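GH127 beta-L-arabinofuranoside (Geobacillus stearothermophilus, PDB 4QK0) probably hydrolyses beta-L-arabinofuranosidic linkages as a glycoside hydrolase of family 127, releasing L-arabinose from its substrates. Local coordinates at residues H53-F58 with I106-R111; R59-E64 with L119-T124; Y216-R221 with T274-L279; D434-H439 with V455-E460; L471-S474 with E480-L483. All blocks are in the same frame, centred on the assembly; numbering follows the deposited sequence.

Interaction 1. Residues H53-F58 with I106-R111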
# COMPACT_ATOMS: atom_id res chain seq x y z
N HIS A 53 -13.57 4.23 -31.53
CA HIS A 53 -14.75 3.76 -32.25
C HIS A 53 -16.09 4.25 -31.66
O HIS A 53 -17.15 3.67 -31.92
CB HIS A 53 -14.77 2.21 -32.34
CG HIS A 53 -13.99 1.64 -33.49
ND1 HIS A 53 -14.60 1.20 -34.64
CD2 HIS A 53 -12.67 1.42 -33.65
CE1 HIS A 53 -13.68 0.76 -35.48
NE2 HIS A 53 -12.50 0.87 -34.90
N ALA A 54 -16.08 5.29 -30.87
CA ALA A 54 -17.30 5.61 -30.12
C ALA A 54 -18.41 6.07 -31.07
O ALA A 54 -19.58 5.71 -30.89
CB ALA A 54 -17.04 6.67 -29.04
N ILE A 55 -18.04 6.87 -32.06
CA ILE A 55 -19.00 7.38 -33.05
C ILE A 55 -19.32 6.26 -34.05
O ILE A 55 -20.48 6.04 -34.41
CB ILE A 55 -18.45 8.60 -33.77
CG1 ILE A 55 -18.17 9.76 -32.81
CG2 ILE A 55 -19.38 9.06 -34.90
CD1 ILE A 55 -19.40 10.34 -32.17
N GLU A 56 -18.28 5.55 -34.46
CA GLU A 56 -18.40 4.47 -35.39
C GLU A 56 -19.42 3.46 -34.91
O GLU A 56 -20.24 2.94 -35.69
CB GLU A 56 -17.01 3.84 -35.65
CG GLU A 56 -16.94 2.85 -36.79
CD GLU A 56 -17.44 3.41 -38.11
OE1 GLU A 56 -17.56 4.67 -38.27
OE2 GLU A 56 -17.74 2.58 -39.00
N ASN A 57 -19.38 3.11 -33.63
CA ASN A 57 -20.35 2.15 -33.10
C ASN A 57 -21.82 2.62 -33.40
O ASN A 57 -22.67 1.81 -33.60
CB ASN A 57 -20.18 1.96 -31.59
CG ASN A 57 -18.93 1.14 -31.21
OD1 ASN A 57 -18.42 0.34 -31.98
ND2 ASN A 57 -18.49 1.32 -29.98
N PHE A 58 -22.10 3.92 -33.32
CA PHE A 58 -23.46 4.42 -33.60
C PHE A 58 -23.77 4.37 -35.08
O PHE A 58 -24.89 4.06 -35.47
CB PHE A 58 -23.66 5.85 -33.11
CG PHE A 58 -23.81 5.96 -31.63
CD1 PHE A 58 -24.99 5.60 -31.01
CD2 PHE A 58 -22.75 6.43 -30.86
CE1 PHE A 58 -25.12 5.68 -29.63
CE2 PHE A 58 -22.89 6.53 -29.50
CZ PHE A 58 -24.05 6.14 -28.87
N ILE A 106 -26.41 14.06 -32.95
CA ILE A 106 -27.73 13.83 -32.40
C ILE A 106 -28.63 13.12 -33.38
O ILE A 106 -29.37 12.20 -33.01
CB ILE A 106 -28.34 15.17 -31.92
CG1 ILE A 106 -27.64 15.63 -30.65
CG2 ILE A 106 -29.82 15.03 -31.64
CD1 ILE A 106 -27.85 17.08 -30.29
N GLU A 107 -28.56 13.50 -34.66
CA GLU A 107 -29.42 12.84 -35.67
C GLU A 107 -28.99 11.41 -35.87
O GLU A 107 -29.81 10.52 -36.05
CB GLU A 107 -29.43 13.62 -36.99
CG GLU A 107 -30.17 14.99 -36.97
CD GLU A 107 -31.65 14.93 -36.52
OE1 GLU A 107 -32.34 13.91 -36.78
OE2 GLU A 107 -32.15 15.92 -35.94
N LEU A 108 -27.68 11.19 -35.77
CA LEU A 108 -27.13 9.84 -35.80
C LEU A 108 -27.63 9.00 -34.63
O LEU A 108 -28.09 7.87 -34.80
CB LEU A 108 -25.62 9.88 -35.82
CG LEU A 108 -24.91 8.54 -35.70
CD1 LEU A 108 -25.29 7.61 -36.81
CD2 LEU A 108 -23.40 8.78 -35.72
N LEU A 109 -27.60 9.55 -33.44
CA LEU A 109 -28.21 8.83 -32.32
C LEU A 109 -29.66 8.48 -32.63
O LEU A 109 -30.08 7.34 -32.39
CB LEU A 109 -28.16 9.66 -31.04
CG LEU A 109 -26.78 10.04 -30.55
CD1 LEU A 109 -26.87 10.85 -29.26
CD2 LEU A 109 -25.90 8.83 -30.30
N GLY A 110 -30.42 9.47 -33.13
CA GLY A 110 -31.83 9.24 -33.50
C GLY A 110 -31.99 8.11 -34.52
O GLY A 110 -32.91 7.30 -34.40
N ARG A 111 -31.05 7.98 -35.46
CA ARG A 111 -31.11 6.82 -36.40
C ARG A 111 -30.63 5.51 -35.80
O ARG A 111 -31.02 4.48 -36.26
CB ARG A 111 -30.34 7.13 -37.70
CG ARG A 111 -30.90 8.37 -38.42
CD ARG A 111 -30.29 8.59 -39.81
NE ARG A 111 -28.82 8.74 -39.84
CZ ARG A 111 -28.15 9.88 -39.59
NH1 ARG A 111 -28.79 11.00 -39.30
NH2 ARG A 111 -26.83 9.90 -39.61

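Interaction 2. Residues R59-E64 with L119-T124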
# COMPACT_ATOMS: atom_id res chain seq x y z
N ARG A 59 -22.77 4.65 -35.91
CA ARG A 59 -22.91 4.44 -37.32
C ARG A 59 -23.32 3.03 -37.64
O ARG A 59 -24.25 2.80 -38.43
CB ARG A 59 -21.62 4.73 -38.05
CG ARG A 59 -21.42 6.19 -38.29
CD ARG A 59 -20.58 6.44 -39.52
NE ARG A 59 -20.18 7.81 -39.41
CZ ARG A 59 -19.09 8.22 -38.78
NH1 ARG A 59 -18.23 7.36 -38.24
NH2 ARG A 59 -18.87 9.52 -38.70
N ILE A 60 -22.57 2.07 -37.10
CA ILE A 60 -22.87 0.68 -37.39
C ILE A 60 -24.28 0.40 -36.93
O ILE A 60 -25.09 -0.21 -37.64
CB ILE A 60 -21.85 -0.25 -36.72
CG1 ILE A 60 -20.45 0.02 -37.32
CG2 ILE A 60 -22.25 -1.69 -36.90
CD1 ILE A 60 -19.30 -0.61 -36.55
N ALA A 61 -24.60 0.87 -35.74
CA ALA A 61 -25.91 0.57 -35.17
C ALA A 61 -27.03 1.20 -36.01
O ALA A 61 -28.12 0.70 -36.00
CB ALA A 61 -25.99 1.06 -33.72
N ALA A 62 -26.76 2.32 -36.66
CA ALA A 62 -27.78 2.99 -37.47
C ALA A 62 -27.84 2.35 -38.84
O ALA A 62 -28.62 2.76 -39.67
CB ALA A 62 -27.46 4.44 -37.62
N GLY A 63 -27.03 1.33 -39.07
CA GLY A 63 -26.97 0.69 -40.39
C GLY A 63 -26.29 1.53 -41.47
O GLY A 63 -26.59 1.36 -42.63
N GLU A 64 -25.39 2.41 -41.07
CA GLU A 64 -24.71 3.29 -42.00
C GLU A 64 -23.24 2.93 -42.12
O GLU A 64 -22.50 3.60 -42.79
CB GLU A 64 -24.85 4.73 -41.53
CG GLU A 64 -26.28 5.21 -41.73
CD GLU A 64 -26.63 6.47 -40.96
OE1 GLU A 64 -25.71 7.27 -40.66
OE2 GLU A 64 -27.84 6.63 -40.64
N LEU A 119 -31.58 2.61 -27.00
CA LEU A 119 -30.41 3.16 -27.69
C LEU A 119 -29.12 2.67 -26.99
O LEU A 119 -28.69 3.20 -25.92
CB LEU A 119 -30.43 4.66 -27.60
CG LEU A 119 -29.83 5.51 -28.72
CD1 LEU A 119 -29.32 6.80 -28.15
CD2 LEU A 119 -28.77 4.85 -29.55
N ASN A 120 -28.50 1.65 -27.58
CA ASN A 120 -27.29 1.07 -26.98
C ASN A 120 -26.55 0.31 -28.06
O ASN A 120 -27.08 -0.67 -28.59
CB ASN A 120 -27.64 0.15 -25.82
CG ASN A 120 -26.41 -0.38 -25.10
OD1 ASN A 120 -25.72 -1.26 -25.59
ND2 ASN A 120 -26.15 0.15 -23.92
N THR A 121 -25.34 0.77 -28.38
CA THR A 121 -24.61 0.17 -29.49
C THR A 121 -24.16 -1.25 -29.21
O THR A 121 -24.32 -2.14 -30.06
CB THR A 121 -23.43 1.02 -29.93
OG1 THR A 121 -22.53 1.18 -28.83
CG2 THR A 121 -23.91 2.37 -30.40
N TYR A 122 -23.70 -1.51 -27.99
CA TYR A 122 -23.21 -2.83 -27.66
C TYR A 122 -24.26 -3.90 -27.80
O TYR A 122 -24.00 -4.97 -28.36
CB TYR A 122 -22.69 -2.80 -26.23
CG TYR A 122 -22.14 -4.12 -25.72
CD1 TYR A 122 -22.97 -5.02 -25.10
CD2 TYR A 122 -20.78 -4.46 -25.86
CE1 TYR A 122 -22.48 -6.24 -24.63
CE2 TYR A 122 -20.28 -5.66 -25.39
CZ TYR A 122 -21.14 -6.55 -24.78
OH TYR A 122 -20.71 -7.77 -24.36
N TYR A 123 -25.45 -3.63 -27.28
CA TYR A 123 -26.58 -4.60 -27.41
C TYR A 123 -27.38 -4.50 -28.70
O TYR A 123 -28.36 -5.17 -28.87
CB TYR A 123 -27.51 -4.45 -26.23
CG TYR A 123 -26.95 -5.08 -24.99
CD1 TYR A 123 -26.84 -6.45 -24.88
CD2 TYR A 123 -26.49 -4.29 -23.95
CE1 TYR A 123 -26.33 -7.03 -23.72
CE2 TYR A 123 -25.99 -4.84 -22.81
CZ TYR A 123 -25.89 -6.19 -22.71
OH TYR A 123 -25.40 -6.72 -21.54
N THR A 124 -27.01 -3.60 -29.58
CA THR A 124 -27.57 -3.58 -30.93
C THR A 124 -26.65 -4.31 -31.89
O THR A 124 -27.12 -5.06 -32.69
CB THR A 124 -27.78 -2.16 -31.44
OG1 THR A 124 -28.71 -1.48 -30.56
CG2 THR A 124 -28.30 -2.19 -32.86

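Interaction 3. Residues Y216-R221 with T274-L279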
# COMPACT_ATOMS: atom_id res chain seq x y z
N TYR A 216 -38.08 4.92 -7.75
CA TYR A 216 -38.14 3.48 -7.77
C TYR A 216 -36.70 2.88 -7.72
O TYR A 216 -36.43 1.94 -6.99
CB TYR A 216 -38.89 2.90 -9.02
CG TYR A 216 -38.39 1.51 -9.29
CD1 TYR A 216 -38.77 0.45 -8.51
CD2 TYR A 216 -37.39 1.30 -10.24
CE1 TYR A 216 -38.23 -0.82 -8.73
CE2 TYR A 216 -36.86 0.05 -10.47
CZ TYR A 216 -37.25 -0.98 -9.71
OH TYR A 216 -36.66 -2.22 -9.94
N PHE A 217 -35.81 3.38 -8.56
CA PHE A 217 -34.44 2.79 -8.65
C PHE A 217 -33.68 2.89 -7.30
O PHE A 217 -33.05 1.97 -6.86
CB PHE A 217 -33.65 3.51 -9.74
CG PHE A 217 -33.93 3.00 -11.15
CD1 PHE A 217 -33.82 1.68 -11.47
CD2 PHE A 217 -34.29 3.87 -12.14
CE1 PHE A 217 -34.03 1.23 -12.77
CE2 PHE A 217 -34.48 3.44 -13.43
CZ PHE A 217 -34.37 2.11 -13.76
N ILE A 218 -33.81 4.04 -6.66
CA ILE A 218 -33.25 4.27 -5.35
C ILE A 218 -33.89 3.40 -4.26
O ILE A 218 -33.17 2.81 -3.46
CB ILE A 218 -33.34 5.78 -5.00
CG1 ILE A 218 -32.42 6.60 -5.90
CG2 ILE A 218 -33.03 6.04 -3.54
CD1 ILE A 218 -30.95 6.28 -5.80
N ASP A 219 -35.22 3.30 -4.24
CA ASP A 219 -35.87 2.49 -3.19
C ASP A 219 -35.67 1.03 -3.37
O ASP A 219 -35.70 0.30 -2.40
CB ASP A 219 -37.40 2.78 -3.06
CG ASP A 219 -37.67 4.19 -2.60
OD1 ASP A 219 -36.80 4.81 -1.91
OD2 ASP A 219 -38.78 4.69 -2.93
N GLN A 220 -35.42 0.59 -4.59
CA GLN A 220 -35.28 -0.84 -4.83
C GLN A 220 -33.87 -1.40 -4.54
O GLN A 220 -33.70 -2.58 -4.26
CB GLN A 220 -35.59 -1.15 -6.28
CG GLN A 220 -35.81 -2.62 -6.52
CD GLN A 220 -37.04 -3.18 -5.78
OE1 GLN A 220 -37.98 -2.47 -5.50
NE2 GLN A 220 -37.01 -4.46 -5.51
N ARG A 221 -32.87 -0.52 -4.62
CA ARG A 221 -31.48 -0.91 -4.42
C ARG A 221 -31.26 -1.52 -3.07
O ARG A 221 -31.64 -0.96 -2.03
CB ARG A 221 -30.55 0.28 -4.60
CG ARG A 221 -29.17 -0.10 -5.05
CD ARG A 221 -28.26 1.11 -5.15
NE ARG A 221 -27.03 0.72 -5.86
CZ ARG A 221 -26.93 0.60 -7.19
NH1 ARG A 221 -27.99 0.82 -7.96
NH2 ARG A 221 -25.77 0.25 -7.75
N THR A 274 -26.13 11.79 -4.79
CA THR A 274 -26.58 13.00 -5.44
C THR A 274 -28.11 12.81 -5.81
O THR A 274 -28.90 13.69 -5.57
CB THR A 274 -25.76 13.24 -6.69
OG1 THR A 274 -24.41 13.59 -6.34
CG2 THR A 274 -26.36 14.36 -7.56
N ALA A 275 -28.47 11.64 -6.30
CA ALA A 275 -29.84 11.30 -6.58
C ALA A 275 -30.71 11.30 -5.28
O ALA A 275 -31.79 11.86 -5.25
CB ALA A 275 -29.96 9.99 -7.30
N MSE A 276 -30.19 10.70 -4.23
CA MSE A 276 -30.91 10.64 -2.98
C MSE A 276 -31.23 12.02 -2.47
O MSE A 276 -32.34 12.24 -2.00
CB MSE A 276 -30.13 9.89 -1.92
CG MSE A 276 -30.02 8.41 -2.29
SE MSE A 276 -28.70 7.58 -1.07
CE MSE A 276 -29.32 8.03 0.73
N ALA A 277 -30.29 12.95 -2.56
CA ALA A 277 -30.50 14.30 -2.07
C ALA A 277 -31.52 15.08 -2.89
O ALA A 277 -32.35 15.81 -2.34
CB ALA A 277 -29.20 15.06 -2.04
N GLY A 278 -31.45 14.93 -4.21
CA GLY A 278 -32.45 15.48 -5.13
C GLY A 278 -33.86 14.95 -4.84
O GLY A 278 -34.79 15.72 -4.80
N LEU A 279 -34.01 13.65 -4.63
CA LEU A 279 -35.28 13.05 -4.31
C LEU A 279 -35.80 13.46 -2.92
O LEU A 279 -36.96 13.79 -2.78
CB LEU A 279 -35.21 11.56 -4.33
CG LEU A 279 -35.04 10.95 -5.71
CD1 LEU A 279 -34.56 9.50 -5.56
CD2 LEU A 279 -36.32 11.02 -6.53

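Interaction 4. Residues D434-H439 with V455-E460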
# COMPACT_ATOMS: atom_id res chain seq x y z
N ASP A 434 -37.37 32.65 -1.64
CA ASP A 434 -36.86 33.26 -0.42
C ASP A 434 -35.65 34.22 -0.55
O ASP A 434 -35.52 35.10 0.30
CB ASP A 434 -36.42 32.18 0.57
CG ASP A 434 -37.59 31.35 1.15
OD1 ASP A 434 -38.78 31.55 0.75
OD2 ASP A 434 -37.29 30.50 2.04
N ALA A 435 -34.78 34.06 -1.56
CA ALA A 435 -33.49 34.75 -1.59
C ALA A 435 -32.68 34.51 -2.86
O ALA A 435 -32.88 33.52 -3.56
CB ALA A 435 -32.68 34.31 -0.39
N LEU A 436 -31.77 35.43 -3.17
CA LEU A 436 -30.68 35.14 -4.12
C LEU A 436 -29.40 34.80 -3.30
O LEU A 436 -28.94 35.60 -2.48
CB LEU A 436 -30.46 36.31 -5.05
CG LEU A 436 -29.62 36.14 -6.34
CD1 LEU A 436 -28.23 36.63 -6.14
CD2 LEU A 436 -29.59 34.73 -6.89
N PHE A 437 -28.91 33.57 -3.47
CA PHE A 437 -27.73 33.03 -2.74
C PHE A 437 -26.48 33.12 -3.60
O PHE A 437 -26.55 32.80 -4.78
CB PHE A 437 -27.92 31.58 -2.31
CG PHE A 437 -28.97 31.40 -1.26
CD1 PHE A 437 -28.67 31.62 0.05
CD2 PHE A 437 -30.27 31.10 -1.61
CE1 PHE A 437 -29.64 31.50 1.02
CE2 PHE A 437 -31.26 30.96 -0.65
CZ PHE A 437 -30.94 31.17 0.67
N VAL A 438 -25.39 33.65 -3.02
CA VAL A 438 -24.07 33.63 -3.63
C VAL A 438 -23.25 32.51 -2.94
O VAL A 438 -22.94 32.61 -1.74
CB VAL A 438 -23.36 34.98 -3.47
CG1 VAL A 438 -22.07 35.01 -4.26
CG2 VAL A 438 -24.27 36.08 -3.99
N HIS A 439 -22.97 31.44 -3.69
CA HIS A 439 -22.19 30.32 -3.16
C HIS A 439 -20.68 30.51 -3.37
O HIS A 439 -19.90 30.31 -2.44
CB HIS A 439 -22.52 29.03 -3.86
CG HIS A 439 -23.92 28.61 -3.70
ND1 HIS A 439 -24.62 28.77 -2.52
CD2 HIS A 439 -24.77 28.04 -4.57
CE1 HIS A 439 -25.84 28.31 -2.68
NE2 HIS A 439 -25.95 27.84 -3.92
N VAL A 455 -33.44 41.76 -11.79
CA VAL A 455 -32.31 42.23 -10.96
C VAL A 455 -30.98 41.79 -11.54
O VAL A 455 -30.79 40.61 -11.85
CB VAL A 455 -32.38 41.71 -9.51
CG1 VAL A 455 -31.25 42.30 -8.68
CG2 VAL A 455 -33.71 42.05 -8.90
N LYS A 456 -30.07 42.74 -11.64
CA LYS A 456 -28.76 42.50 -12.15
C LYS A 456 -27.77 42.56 -10.97
O LYS A 456 -27.73 43.52 -10.19
CB LYS A 456 -28.44 43.54 -13.21
CG LYS A 456 -27.46 43.07 -14.26
CD LYS A 456 -26.04 43.43 -13.87
CE LYS A 456 -25.01 42.93 -14.88
NZ LYS A 456 -24.64 43.95 -15.91
N ILE A 457 -26.95 41.52 -10.87
CA ILE A 457 -25.90 41.46 -9.84
C ILE A 457 -24.53 41.20 -10.44
O ILE A 457 -24.39 40.34 -11.30
CB ILE A 457 -26.27 40.43 -8.79
CG1 ILE A 457 -27.41 41.03 -7.98
CG2 ILE A 457 -25.08 40.15 -7.87
CD1 ILE A 457 -28.14 40.05 -7.14
N MSE A 458 -23.56 42.00 -10.06
CA MSE A 458 -22.20 41.94 -10.58
C MSE A 458 -21.30 41.62 -9.41
O MSE A 458 -21.43 42.24 -8.34
CB MSE A 458 -21.83 43.32 -11.08
CG MSE A 458 -21.26 43.39 -12.48
SE MSE A 458 -21.39 45.18 -13.20
CE MSE A 458 -23.29 45.59 -12.82
N GLN A 459 -20.38 40.67 -9.60
CA GLN A 459 -19.27 40.40 -8.64
C GLN A 459 -17.95 40.80 -9.25
O GLN A 459 -17.62 40.30 -10.32
CB GLN A 459 -19.10 38.92 -8.40
CG GLN A 459 -19.83 38.35 -7.24
CD GLN A 459 -19.33 36.98 -6.87
OE1 GLN A 459 -18.25 36.83 -6.30
NE2 GLN A 459 -20.11 35.99 -7.19
N GLU A 460 -17.17 41.62 -8.56
CA GLU A 460 -15.79 41.92 -8.98
C GLU A 460 -14.88 41.48 -7.84
O GLU A 460 -15.08 41.87 -6.70
CB GLU A 460 -15.58 43.41 -9.25
CG GLU A 460 -16.52 43.97 -10.32
CD GLU A 460 -16.36 45.48 -10.55
OE1 GLU A 460 -16.74 46.30 -9.68
OE2 GLU A 460 -15.86 45.84 -11.64

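Interaction 5. Residues L471-S474 with E480-L483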
# COMPACT_ATOMS: atom_id res chain seq x y z
N LEU A 471 -19.80 43.50 -4.74
CA LEU A 471 -21.09 43.15 -5.36
C LEU A 471 -21.90 44.41 -5.62
O LEU A 471 -22.18 45.17 -4.70
CB LEU A 471 -21.94 42.30 -4.43
CG LEU A 471 -21.45 40.92 -4.10
CD1 LEU A 471 -22.28 40.35 -2.97
CD2 LEU A 471 -21.62 40.03 -5.30
N THR A 472 -22.27 44.60 -6.86
CA THR A 472 -23.13 45.68 -7.25
C THR A 472 -24.49 45.10 -7.54
O THR A 472 -24.63 44.14 -8.29
CB THR A 472 -22.60 46.42 -8.48
OG1 THR A 472 -21.26 46.84 -8.21
CG2 THR A 472 -23.43 47.67 -8.73
N VAL A 473 -25.49 45.64 -6.86
CA VAL A 473 -26.83 45.13 -6.94
C VAL A 473 -27.67 46.18 -7.62
O VAL A 473 -27.89 47.26 -7.06
CB VAL A 473 -27.39 44.82 -5.53
CG1 VAL A 473 -28.81 44.26 -5.63
CG2 VAL A 473 -26.49 43.82 -4.80
N SER A 474 -28.23 45.85 -8.78
CA SER A 474 -29.08 46.78 -9.52
C SER A 474 -30.43 46.23 -9.91
O SER A 474 -30.56 45.60 -10.92
CB SER A 474 -28.34 47.18 -10.76
OG SER A 474 -27.11 47.69 -10.32
N GLU A 480 -37.50 45.21 -1.93
CA GLU A 480 -37.05 44.49 -0.79
C GLU A 480 -36.85 43.03 -1.21
O GLU A 480 -37.74 42.41 -1.76
CB GLU A 480 -38.07 44.58 0.33
CG GLU A 480 -37.64 43.98 1.65
CD GLU A 480 -38.77 43.91 2.67
OE1 GLU A 480 -39.92 44.31 2.34
OE2 GLU A 480 -38.51 43.44 3.80
N PHE A 481 -35.65 42.52 -0.99
CA PHE A 481 -35.41 41.10 -1.08
C PHE A 481 -34.12 40.74 -0.31
O PHE A 481 -33.36 41.63 0.16
CB PHE A 481 -35.34 40.65 -2.55
CG PHE A 481 -34.32 41.39 -3.38
CD1 PHE A 481 -33.00 41.00 -3.42
CD2 PHE A 481 -34.69 42.52 -4.10
CE1 PHE A 481 -32.07 41.74 -4.15
CE2 PHE A 481 -33.77 43.26 -4.84
CZ PHE A 481 -32.45 42.86 -4.86
N THR A 482 -33.91 39.44 -0.19
CA THR A 482 -32.80 38.89 0.59
C THR A 482 -31.68 38.40 -0.30
O THR A 482 -31.89 37.73 -1.32
CB THR A 482 -33.29 37.78 1.47
OG1 THR A 482 -34.33 38.30 2.28
CG2 THR A 482 -32.16 37.28 2.33
N LEU A 483 -30.49 38.85 0.02
CA LEU A 483 -29.25 38.37 -0.58
C LEU A 483 -28.58 37.47 0.44
O LEU A 483 -28.33 37.91 1.58
CB LEU A 483 -28.31 39.52 -0.84
CG LEU A 483 -27.60 39.48 -2.14
CD1 LEU A 483 -28.66 39.69 -3.23
CD2 LEU A 483 -26.52 40.55 -2.17

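Interaction 1. Residues H53-F58 with I106-R111
In the helical catalytic domain, whose clan is that of the (alpha/alpha)6 barrels, helix 54-61 meets helix 96-112 through I55 and F58 on one side and L108 and L109 on the other. The axes of the short helical segments approach to 10.4 Å and their directions differ by 43°, so they run neither parallel nor perpendicular. Long side chains span this separation, and the side chains that meet are apolar. For F58, chi1 (-75°) places the ring on the side of the second helix and chi2 (-75°) turns a face to it. There L109 CD2 lies over the CD1-CE1 side of that face in a CH-pi contact, 3.4 Å from the centroid and 16° off the ring normal. L108 packs at the CB and backbone of F58. With its CG anti to the backbone N, it extends across the gap and brings both methyls to bear: CD1 lies 3.8 Å from F58 O, while CD2 lies 3.9 Å from F58 CB. All four contacting residues are buried, and V79 of helix 76-92 packs on I55 and F58, whereas F163 of helix 162-177 packs on L109. I55 adds one branch, with I55 CG2 coming to 4.1 Å from L108 CD2, so a single leucine methyl touches side chains one helical turn apart.

Interaction 2. Residues R59-E64 with L119-T124
A61, the last residue of helix 54-61, sets its methyl group between T121 and T124, and this is the closer-packed half of the contact. A61 CB is 4.1 Å from T121 CG2 and equally 4.1 Å from T124 CG2, and the CA atoms of A61 and T121 come within 5.8 Å. Each threonine methyl meets the alanine side-on, and the two are placed by different rotations. In T121 (chi1 60°) OG1 stands between the backbone N and the carbonyl carbon and is hydrogen-bonded to D76 OD1; in T124 CG2 is anti to the backbone N and OG1 turns back into its own segment. T124 OG1 donates to N120 O at 2.7 Å, approaching 35° out of the carbonyl plane, and also pairs with Q114 NE2. The polar ends are thus engaged away from A61, and only carbon faces carbon.

The solvent side is looser. Beyond A61 the chain leaves the helix and runs to the surface: G63, with positive phi, closes a Schellman motif in which E64 N bonds to R59 O and G63 N to I60 O. The exposed E64 reaches back to R111 in a salt bridge. On the buried side, N120 OD1 accepts from Y123 N at 2.9 Å, in the carbonyl plane and nearly straight at 169°. The arrangement joins a Schellman-terminated helix to a side-chain-capped helix start, a meeting of helix ends within the helical catalytic domain.

Interaction 3. Residues Y216-R221 with T274-L279
I218, near the C-terminal end of helix 208-220, is the residue through which this helix packs on A275, M276 and L279 of helix 266-283, in the part of the catalytic domain expected to form an (alpha/alpha)6 barrel. The segment axes pass 10.6 Å apart at a signed angle of -115°, so the helices cross steeply and meet over a small patch. Followed in order, the first segment begins with Y216, whose ring atom CD2 lies 3.8 Å above the ring plane of F217, on the side of the helix turned from the contact. I218 then points toward the second helix. Its CG1 is anti to the carbonyl carbon (chi1 -67°). The branches part at CB, and chi2 (-62°) directs CD1 to A275: I218 CD1 reaches A275 CB at 4.1 Å, while I218 CG2 meets M276 CG at 4.0 Å. M276, a selenomethionine, bends at chi3 and carries its remaining length toward A291, C292 and L295 of helix 286-302. D219 follows with a salt bridge to R257. R221, the first residue to leave helical geometry, hydrogen-bonds through NH2 to the backbone carbonyls of H250 and D189. All four residues that touch across the contact are buried. The three that meet I218 are spaced i, i+1 and i+4 along their helix, and the tightest touch is I218 CG1 against L279 CD1 at 3.6 Å.

Interaction 4. Residues D434-H439 with V455-E460
Strands 436-438 and 453-461 lie opposite each other in two facing sheets, with L436 CA 9.8 Å from I457 CA and V438 CA 9.7 Å from Q459 CA, a separation that suits stacked sheets and is too wide for backbone pairing. Alternate residues on each strand turn inward and meet in register. L436 and I457 reach toward each other tip to tip, CD1 to CD1, at 3.6 Å. The leucine gets there with CG anti to the backbone N (chi1 -166°), and I457 also packs on L483 and I446. Two residues on, V438 CG1 lies 3.7 Å from Q459 NE2, the methyl and the amide end approaching from opposite directions. The buried amide is nevertheless well supplied: NE2 bonds to Y429 OH and to L440 O, while OE1 accepts from V442 N. These bonds fix the rotation of the amide, and V438 CG1 lies against the held group. Strand 436-438 is itself hydrogen-bonded to strand 479-486, and strand 453-461 lies between strands 444-450 and 468-475. The two belong to different sheets, and their inward-facing side chains form part of the core of a beta-sandwich in the middle domain.

Interaction 5. Residues L471-S474 with E480-L483
In V473, chi1 -179° directs CG1 to F481 and CG2 to L483. F481 has chi1 56°, the rotation that flanks its ring with both backbone branches, and this throws the ring across toward strand 468-475. V473 CG1 then touches the ring at its edge, near the ring plane, 4.0 Å from F481 CZ. The valine and phenylalanine side chains overlap alongside, pointing opposite ways, whereas V473 and L483 meet tip to tip, V473 CG2 lying 4.2 Å from L483 CD2. The same leucine methyl lies 4.3 Å from L471 CD1, so L483 seats itself against two residues that face the same way on strand 471-474. The axes of the short segments approach to 11.4 Å and are nearly antiparallel (155°), as two consecutive strands are in a beta-arch, where each joins a different sheet. W520 stacks on the F481 ring, bonds to F481 O and also packs on V473 and L483. The four contacting residues bring only carbon to the interface, so cohesion here rests on buried apolar surface, with the methyls at ordinary van der Waals distance, and the direction-giving hydrogen bonds are left to the sheets on each side.

The five contacts fall into two clusters and one intermediate site. Interactions 1 and 2 share helix 54-61, with centres about 7 Å apart: F58 CD1 lies 3.5 Å from T121 CG2, and F58 CE1 lies 3.7 Å from L119 CD2. Interactions 4 and 5 also have centres about 7 Å apart and pack the same two sheets together; K456 O to S474 N, at 2.8 Å, is a probable hydrogen bond between their neighbouring strands. Interaction 3 stands between the clusters, its centre about 30 Å from that of interaction 1, and its nearest atoms are about 13 Å from both interaction 2 and interaction 4.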